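Local coordinates for putative branched-chain amino acid ABC transporter, periplasmic branched-chain amino acid-binding protein (PDB 4RU0) that probably captures a branched-chain amino acid or similar small solute in the periplasm and delivers it to an ABC transporter for uptake, at residues I212-A217 and W227-Q232; N221-Q226 and T247-K252. All coordinates share one frame; numbering follows the deposited sequence.

Interaction 1. Residues I212-A217 and W227-Q232; sequences IQIPVA and WRQIRQ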
ATOM      1  N   ILE A 212       9.215 -11.202  19.796  1.00 13.82           N
ATOM      2  CA  ILE A 212      10.638 -11.237  19.485  1.00 14.08           C
ATOM      3  C   ILE A 212      10.945 -10.299  18.318  1.00 23.88           C
ATOM      4  O   ILE A 212      10.421 -10.470  17.220  1.00 17.29           O
ATOM      5  CB  ILE A 212      11.103 -12.672  19.138  1.00 37.62           C
ATOM      6  CG1 ILE A 212      10.801 -13.628  20.297  1.00 15.62           C
ATOM      7  CG2 ILE A 212      12.589 -12.700  18.794  1.00 15.05           C
ATOM      8  CD1 ILE A 212      11.118 -15.075  19.987  1.00 16.27           C
ATOM      9  N   GLN A 213      11.795  -9.308  18.566  1.00 23.40           N
ATOM     10  CA  GLN A 213      12.147  -8.309  17.559  1.00 23.15           C
ATOM     11  C   GLN A 213      13.600  -8.453  17.100  1.00 18.83           C
ATOM     12  O   GLN A 213      14.528  -8.288  17.889  1.00 18.94           O
ATOM     13  CB  GLN A 213      11.903  -6.898  18.108  1.00 14.24           C
ATOM     14  CG  GLN A 213      10.428  -6.557  18.328  1.00 25.11           C
ATOM     15  CD  GLN A 213       9.629  -6.515  17.028  1.00 26.53           C
ATOM     16  OE1 GLN A 213      10.188  -6.389  15.939  1.00 19.30           O
ATOM     17  NE2 GLN A 213       8.311  -6.622  17.145  1.00 36.92           N
ATOM     18  N   ILE A 214      13.797  -8.761  15.823  1.00 20.41           N
ATOM     19  CA  ILE A 214      15.142  -9.044  15.316  1.00 23.26           C
ATOM     20  C   ILE A 214      15.507  -8.161  14.121  1.00 14.98           C
ATOM     21  O   ILE A 214      14.983  -8.345  13.021  1.00 15.18           O
ATOM     22  CB  ILE A 214      15.278 -10.521  14.902  1.00 27.78           C
ATOM     23  CG1 ILE A 214      14.896 -11.447  16.063  1.00 22.41           C
ATOM     24  CG2 ILE A 214      16.681 -10.806  14.442  1.00 19.63           C
ATOM     25  CD1 ILE A 214      14.750 -12.906  15.656  1.00 15.31           C
ATOM     26  N   PRO A 215      16.404  -7.189  14.338  1.00 16.22           N
ATOM     27  CA  PRO A 215      16.823  -6.263  13.275  1.00 16.87           C
ATOM     28  C   PRO A 215      17.787  -6.883  12.268  1.00 24.20           C
ATOM     29  O   PRO A 215      18.568  -7.769  12.617  1.00 24.21           O
ATOM     30  CB  PRO A 215      17.510  -5.133  14.046  1.00 18.38           C
ATOM     31  CG  PRO A 215      17.994  -5.775  15.296  1.00 19.21           C
ATOM     32  CD  PRO A 215      16.969  -6.824  15.649  1.00 17.53           C
ATOM     33  N   VAL A 216      17.712  -6.424  11.022  1.00 21.60           N
ATOM     34  CA  VAL A 216      18.676  -6.801   9.997  1.00 26.44           C
ATOM     35  C   VAL A 216      19.297  -5.548   9.403  1.00 31.58           C
ATOM     36  O   VAL A 216      18.605  -4.738   8.781  1.00 32.01           O
ATOM     37  CB  VAL A 216      18.043  -7.622   8.865  1.00 23.60           C
ATOM     38  CG1 VAL A 216      19.039  -7.792   7.727  1.00 21.97           C
ATOM     39  CG2 VAL A 216      17.603  -8.973   9.374  1.00 25.39           C
ATOM     40  N   ALA A 217      20.601  -5.391   9.600  1.00 29.88           N
ATOM     41  CA  ALA A 217      21.310  -4.201   9.144  1.00 25.45           C
ATOM     42  C   ALA A 217      21.410  -4.169   7.626  1.00 31.11           C
ATOM     43  O   ALA A 217      21.518  -5.213   6.979  1.00 39.90           O
ATOM     44  CB  ALA A 217      22.705  -4.141   9.769  1.00 27.83           C
ATOM     45  N   TRP A 227      18.967 -15.934  11.826  1.00 16.88           N
ATOM     46  CA  TRP A 227      18.279 -17.212  11.659  1.00 27.06           C
ATOM     47  C   TRP A 227      18.838 -18.297  12.577  1.00 23.83           C
ATOM     48  O   TRP A 227      18.180 -19.308  12.818  1.00 24.58           O
ATOM     49  CB  TRP A 227      18.326 -17.643  10.194  1.00 17.14           C
ATOM     50  CG  TRP A 227      17.390 -16.803   9.393  1.00 24.89           C
ATOM     51  CD1 TRP A 227      17.705 -15.708   8.632  1.00 16.51           C
ATOM     52  CD2 TRP A 227      15.969 -16.939   9.332  1.00 21.58           C
ATOM     53  NE1 TRP A 227      16.566 -15.173   8.080  1.00 22.48           N
ATOM     54  CE2 TRP A 227      15.486 -15.909   8.494  1.00 23.82           C
ATOM     55  CE3 TRP A 227      15.057 -17.839   9.894  1.00 19.04           C
ATOM     56  CZ2 TRP A 227      14.131 -15.757   8.206  1.00 13.54           C
ATOM     57  CZ3 TRP A 227      13.711 -17.685   9.608  1.00 13.11           C
ATOM     58  CH2 TRP A 227      13.261 -16.651   8.769  1.00 16.47           C
ATOM     59  N   ARG A 228      20.037 -18.076  13.109  1.00 24.26           N
ATOM     60  CA  ARG A 228      20.568 -18.929  14.170  1.00 26.91           C
ATOM     61  C   ARG A 228      19.760 -18.682  15.439  1.00 24.92           C
ATOM     62  O   ARG A 228      19.418 -19.604  16.171  1.00 19.20           O
ATOM     63  CB  ARG A 228      22.059 -18.651  14.399  1.00 22.77           C
ATOM     64  CG  ARG A 228      22.663 -19.364  15.579  1.00 24.50           C
ATOM     65  CD  ARG A 228      24.187 -19.210  15.601  1.00 27.60           C
ATOM     66  NE  ARG A 228      24.602 -17.848  15.935  1.00 56.66           N
ATOM     67  CZ  ARG A 228      25.153 -16.985  15.083  1.00 49.78           C
ATOM     68  NH1 ARG A 228      25.377 -17.329  13.818  1.00 50.45           N
ATOM     69  NH2 ARG A 228      25.497 -15.772  15.503  1.00 42.05           N
ATOM     70  N   GLN A 229      19.440 -17.419  15.685  1.00 24.45           N
ATOM     71  CA  GLN A 229      18.609 -17.066  16.819  1.00 17.42           C
ATOM     72  C   GLN A 229      17.211 -17.671  16.675  1.00 28.52           C
ATOM     73  O   GLN A 229      16.657 -18.218  17.631  1.00 27.65           O
ATOM     74  CB  GLN A 229      18.513 -15.554  16.961  1.00 17.17           C
ATOM     75  CG  GLN A 229      17.559 -15.106  18.053  1.00 23.44           C
ATOM     76  CD  GLN A 229      17.532 -13.600  18.207  1.00 19.32           C
ATOM     77  OE1 GLN A 229      18.424 -12.904  17.727  1.00 37.28           O
ATOM     78  NE2 GLN A 229      16.496 -13.087  18.865  1.00 22.92           N
ATOM     79  N   ILE A 230      16.655 -17.576  15.472  1.00 23.99           N
ATOM     80  CA  ILE A 230      15.313 -18.070  15.200  1.00 13.45           C
ATOM     81  C   ILE A 230      15.238 -19.589  15.340  1.00 18.30           C
ATOM     82  O   ILE A 230      14.254 -20.115  15.860  1.00 14.49           O
ATOM     83  CB  ILE A 230      14.847 -17.633  13.794  1.00 15.84           C
ATOM     84  CG1 ILE A 230      14.489 -16.144  13.812  1.00 15.79           C
ATOM     85  CG2 ILE A 230      13.661 -18.459  13.322  1.00 12.24           C
ATOM     86  CD1 ILE A 230      14.369 -15.516  12.435  1.00 11.91           C
ATOM     87  N   ARG A 231      16.278 -20.299  14.909  1.00 20.22           N
ATOM     88  CA  ARG A 231      16.284 -21.748  15.095  1.00 16.36           C
ATOM     89  C   ARG A 231      16.379 -22.104  16.582  1.00 22.75           C
ATOM     90  O   ARG A 231      15.726 -23.049  17.032  1.00 20.18           O
ATOM     91  CB  ARG A 231      17.423 -22.409  14.315  1.00 20.67           C
ATOM     92  CG  ARG A 231      17.306 -23.935  14.274  1.00 27.03           C
ATOM     93  CD  ARG A 231      18.457 -24.565  13.506  1.00 37.98           C
ATOM     94  NE  ARG A 231      18.515 -26.017  13.649  1.00 36.89           N
ATOM     95  CZ  ARG A 231      17.892 -26.879  12.851  1.00 45.43           C
ATOM     96  NH1 ARG A 231      17.143 -26.438  11.848  1.00 46.73           N
ATOM     97  NH2 ARG A 231      18.013 -28.188  13.052  1.00 42.04           N
ATOM     98  N   GLN A 232      17.183 -21.352  17.341  1.00 17.69           N
ATOM     99  CA  GLN A 232      17.288 -21.554  18.789  1.00 23.30           C
ATOM    100  C   GLN A 232      15.950 -21.330  19.493  1.00 18.48           C
ATOM    101  O   GLN A 232      15.520 -22.138  20.309  1.00 19.84           O
ATOM    102  CB  GLN A 232      18.338 -20.620  19.400  1.00 19.95           C
ATOM    103  CG  GLN A 232      19.786 -21.045  19.204  1.00 34.00           C
ATOM    104  CD  GLN A 232      20.759 -19.915  19.508  1.00 39.38           C
ATOM    105  OE1 GLN A 232      20.379 -18.743  19.526  1.00 43.44           O
ATOM    106  NE2 GLN A 232      22.017 -20.259  19.748  1.00 35.42           N
TER
HETATM  107  O   HOH W   1      15.907 -10.392  19.495  1.00 23.74           O
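I214 and I230 meet in a buried strand-to-helix contact, in which isoleucines of the strand face an isoleucine and the amide end of a glutamine, at one margin of the seven-stranded sheet, where helix 224-233 packs over the outermost strand 210-216. The two short axes run almost antiparallel, at 161°, and come within 10.4 Å. CD1 of I214 lies 3.7 Å from CG1 of I230; I214 reaches it because its CG1 stands anti to the carbonyl carbon (chi1 -55°), with the delta carbon carried on toward the helix. Beta-branched I214 is at ease in a strand, while the gamma-delta arm of I230 reaches both I214 and the W227 indole, its CD1 over one face toward the rim. Q229, one residue earlier, closes the partly exposed side. Its extended chain lays the amide end against I214, with NE2 3.6 Å from CG1 of I214 and 3.9 Å from CG2 of I212. That nitrogen donates to Q233 OE1 and, at 2.8 Å, to a water, which in turn donates to the Q213 carbonyl oxygen and so bridges Q229 to Q213. A strand followed by a helix that folds back over its own sheet is half of a beta-alpha-beta crossover, the repeating unit of periplasmic binding protein lobes.

Interaction 2. Residues N221-Q226 and T247-K252; sequences NEQSAQ and TPVAVK
Q223 lays its carboxamide against the helical turn at V249 and A250, joining the start of helix 224-233 to helix 246-256. With CG anti to its own carbonyl carbon (chi1 -71°) and the chain then extended (chi2 -175°), the amide reaches the neighbouring helix, where OE1 comes to 3.2 Å from CA of A250 and 3.3 Å from its CB. Alanine suits this spot because its single methyl lets the amide lie close to the backbone. The polar ends are satisfied outside this pair of segments: NE2 donates to the carbonyl oxygens of S246 and G220, and OE1 accepts from W227 NE1, which together fix the rotation of the amide. V249 fills the more open side. Its CG1, anti to the backbone N, sits 3.7 Å from Q223 NE2 and 3.5 Å from the carbonyl oxygen of N221, so that one methyl of the branched side chain packs against the loop backbone. Q223 occupies the N-cap position; beside it, E222 OE2 accepts from S224 N at 3.1 Å, the donor standing on the syn side, 30° out of the carboxylate plane. The arrangement is that of a loop leading from a strand into a helix, tied to the next helix of an alpha/beta lobe like those of periplasmic binding proteins.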
ATOM      1  N   ASN A 221      22.675  -8.743   3.378  1.00 33.74           N
ATOM      2  CA  ASN A 221      23.158  -9.897   2.629  1.00 36.36           C
ATOM      3  C   ASN A 221      23.523 -11.041   3.560  1.00 35.98           C
ATOM      4  O   ASN A 221      23.526 -12.201   3.157  1.00 37.44           O
ATOM      5  CB  ASN A 221      24.377  -9.517   1.784  1.00 40.22           C
ATOM      6  CG  ASN A 221      24.001  -8.775   0.526  1.00 63.05           C
ATOM      7  OD1 ASN A 221      23.174  -9.242  -0.258  1.00 66.57           O
ATOM      8  ND2 ASN A 221      24.604  -7.606   0.323  1.00 64.80           N
ATOM      9  N   GLU A 222      23.846 -10.700   4.804  1.00 41.22           N
ATOM     10  CA  GLU A 222      24.254 -11.685   5.797  1.00 34.54           C
ATOM     11  C   GLU A 222      23.231 -11.765   6.916  1.00 31.12           C
ATOM     12  O   GLU A 222      22.976 -10.773   7.600  1.00 44.87           O
ATOM     13  CB  GLU A 222      25.630 -11.339   6.370  1.00 36.79           C
ATOM     14  CG  GLU A 222      26.673 -12.443   6.205  1.00 51.04           C
ATOM     15  CD  GLU A 222      26.267 -13.741   6.868  1.00 52.42           C
ATOM     16  OE1 GLU A 222      26.664 -14.815   6.360  1.00 57.91           O
ATOM     17  OE2 GLU A 222      25.557 -13.693   7.898  1.00 51.67           O
ATOM     18  N   GLN A 223      22.651 -12.943   7.117  1.00 30.52           N
ATOM     19  CA  GLN A 223      21.595 -13.081   8.116  1.00 29.21           C
ATOM     20  C   GLN A 223      21.755 -14.307   9.008  1.00 31.56           C
ATOM     21  O   GLN A 223      20.798 -14.715   9.669  1.00 26.20           O
ATOM     22  CB  GLN A 223      20.227 -13.122   7.423  1.00 26.00           C
ATOM     23  CG  GLN A 223      19.802 -11.795   6.826  1.00 25.17           C
ATOM     24  CD  GLN A 223      18.399 -11.833   6.245  1.00 23.99           C
ATOM     25  OE1 GLN A 223      17.525 -12.549   6.739  1.00 22.70           O
ATOM     26  NE2 GLN A 223      18.175 -11.051   5.194  1.00 24.83           N
ATOM     27  N   SER A 224      22.956 -14.884   9.032  1.00 26.60           N
ATOM     28  CA  SER A 224      23.189 -16.128   9.763  1.00 24.75           C
ATOM     29  C   SER A 224      22.880 -15.993  11.250  1.00 33.48           C
ATOM     30  O   SER A 224      22.311 -16.905  11.849  1.00 33.16           O
ATOM     31  CB  SER A 224      24.631 -16.593   9.580  1.00 34.88           C
ATOM     32  OG  SER A 224      24.921 -16.819   8.205  1.00 37.06           O
ATOM     33  N   ALA A 225      23.237 -14.858  11.841  1.00 23.94           N
ATOM     34  CA  ALA A 225      23.026 -14.666  13.272  1.00 23.46           C
ATOM     35  C   ALA A 225      21.534 -14.645  13.573  1.00 25.35           C
ATOM     36  O   ALA A 225      21.070 -15.302  14.508  1.00 25.69           O
ATOM     37  CB  ALA A 225      23.690 -13.388  13.746  1.00 24.87           C
ATOM     38  N   GLN A 226      20.795 -13.897  12.762  1.00 19.34           N
ATOM     39  CA  GLN A 226      19.355 -13.783  12.906  1.00 17.12           C
ATOM     40  C   GLN A 226      18.665 -15.148  12.854  1.00 23.42           C
ATOM     41  O   GLN A 226      17.882 -15.497  13.747  1.00 24.59           O
ATOM     42  CB  GLN A 226      18.783 -12.860  11.821  1.00 16.41           C
ATOM     43  CG  GLN A 226      19.110 -11.374  12.006  1.00 17.09           C
ATOM     44  CD  GLN A 226      20.512 -11.000  11.557  1.00 35.55           C
ATOM     45  OE1 GLN A 226      21.308 -11.854  11.156  1.00 31.94           O
ATOM     46  NE2 GLN A 226      20.818  -9.713  11.617  1.00 20.24           N
ATOM     47  N   THR A 247      15.096  -9.762   1.475  1.00 21.17           N
ATOM     48  CA  THR A 247      13.941 -10.652   1.443  1.00 24.70           C
ATOM     49  C   THR A 247      14.272 -12.044   0.856  1.00 28.08           C
ATOM     50  O   THR A 247      14.007 -13.050   1.515  1.00 27.30           O
ATOM     51  CB  THR A 247      12.751 -10.014   0.669  1.00 21.21           C
ATOM     52  OG1 THR A 247      12.312  -8.833   1.353  1.00 20.06           O
ATOM     53  CG2 THR A 247      11.590 -10.992   0.563  1.00 20.87           C
ATOM     54  N   PRO A 248      14.866 -12.118  -0.360  1.00 24.09           N
ATOM     55  CA  PRO A 248      15.223 -13.460  -0.845  1.00 31.89           C
ATOM     56  C   PRO A 248      16.285 -14.122   0.021  1.00 32.28           C
ATOM     57  O   PRO A 248      16.275 -15.342   0.185  1.00 32.01           O
ATOM     58  CB  PRO A 248      15.767 -13.200  -2.258  1.00 28.79           C
ATOM     59  CG  PRO A 248      15.275 -11.859  -2.629  1.00 28.84           C
ATOM     60  CD  PRO A 248      15.205 -11.087  -1.357  1.00 26.08           C
ATOM     61  N   VAL A 249      17.198 -13.320   0.558  1.00 31.69           N
ATOM     62  CA  VAL A 249      18.226 -13.840   1.447  1.00 24.61           C
ATOM     63  C   VAL A 249      17.596 -14.426   2.704  1.00 22.14           C
ATOM     64  O   VAL A 249      17.991 -15.506   3.148  1.00 28.88           O
ATOM     65  CB  VAL A 249      19.249 -12.749   1.833  1.00 26.55           C
ATOM     66  CG1 VAL A 249      20.171 -13.240   2.939  1.00 24.90           C
ATOM     67  CG2 VAL A 249      20.051 -12.323   0.617  1.00 28.07           C
ATOM     68  N   ALA A 250      16.612 -13.723   3.269  1.00 20.12           N
ATOM     69  CA  ALA A 250      15.925 -14.197   4.472  1.00 18.06           C
ATOM     70  C   ALA A 250      15.335 -15.589   4.245  1.00 25.49           C
ATOM     71  O   ALA A 250      15.471 -16.482   5.087  1.00 24.69           O
ATOM     72  CB  ALA A 250      14.834 -13.222   4.892  1.00 16.51           C
ATOM     73  N   VAL A 251      14.691 -15.768   3.098  1.00 19.42           N
ATOM     74  CA  VAL A 251      14.059 -17.039   2.782  1.00 23.27           C
ATOM     75  C   VAL A 251      15.105 -18.138   2.561  1.00 33.39           C
ATOM     76  O   VAL A 251      14.991 -19.224   3.138  1.00 36.26           O
ATOM     77  CB  VAL A 251      13.150 -16.903   1.555  1.00 21.53           C
ATOM     78  CG1 VAL A 251      12.469 -18.215   1.254  1.00 22.65           C
ATOM     79  CG2 VAL A 251      12.112 -15.815   1.803  1.00 20.12           C
ATOM     80  N   LYS A 252      16.123 -17.845   1.751  1.00 23.89           N
ATOM     81  CA  LYS A 252      17.227 -18.775   1.515  1.00 26.11           C
ATOM     82  C   LYS A 252      17.895 -19.216   2.814  1.00 31.37           C
ATOM     83  O   LYS A 252      18.252 -20.386   2.982  1.00 35.14           O
ATOM     84  CB  LYS A 252      18.296 -18.150   0.618  1.00 28.46           C
ATOM     85  CG  LYS A 252      17.965 -18.032  -0.852  1.00 42.39           C
ATOM     86  CD  LYS A 252      19.131 -17.355  -1.568  1.00 50.25           C
ATOM     87  CE  LYS A 252      18.817 -17.052  -3.020  1.00 64.35           C
ATOM     88  NZ  LYS A 252      19.873 -16.193  -3.637  1.00 70.55           N
TER

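In the fold
Both contacts use helix 224-233: interaction 1 fastens its body to strand 210-216, while interaction 2 ties its start and the preceding loop to helix 246-256. The first is buried, the second partly buried, and both combine aliphatic groups with a glutamine amide. Interaction 1 adds an isoleucine pair where helix covers sheet; in interaction 2 the amide lies against helix backbone and small side chains. Q229 is held by Q233 and a water leading back to the strand, Q223 by S246, G220 and W227. The two meet directly: Q226 NE2 makes a probable hydrogen bond of 3.1 Å to the P215 carbonyl oxygen, and W227 NE1, bonded to Q223, also packs near A250 O.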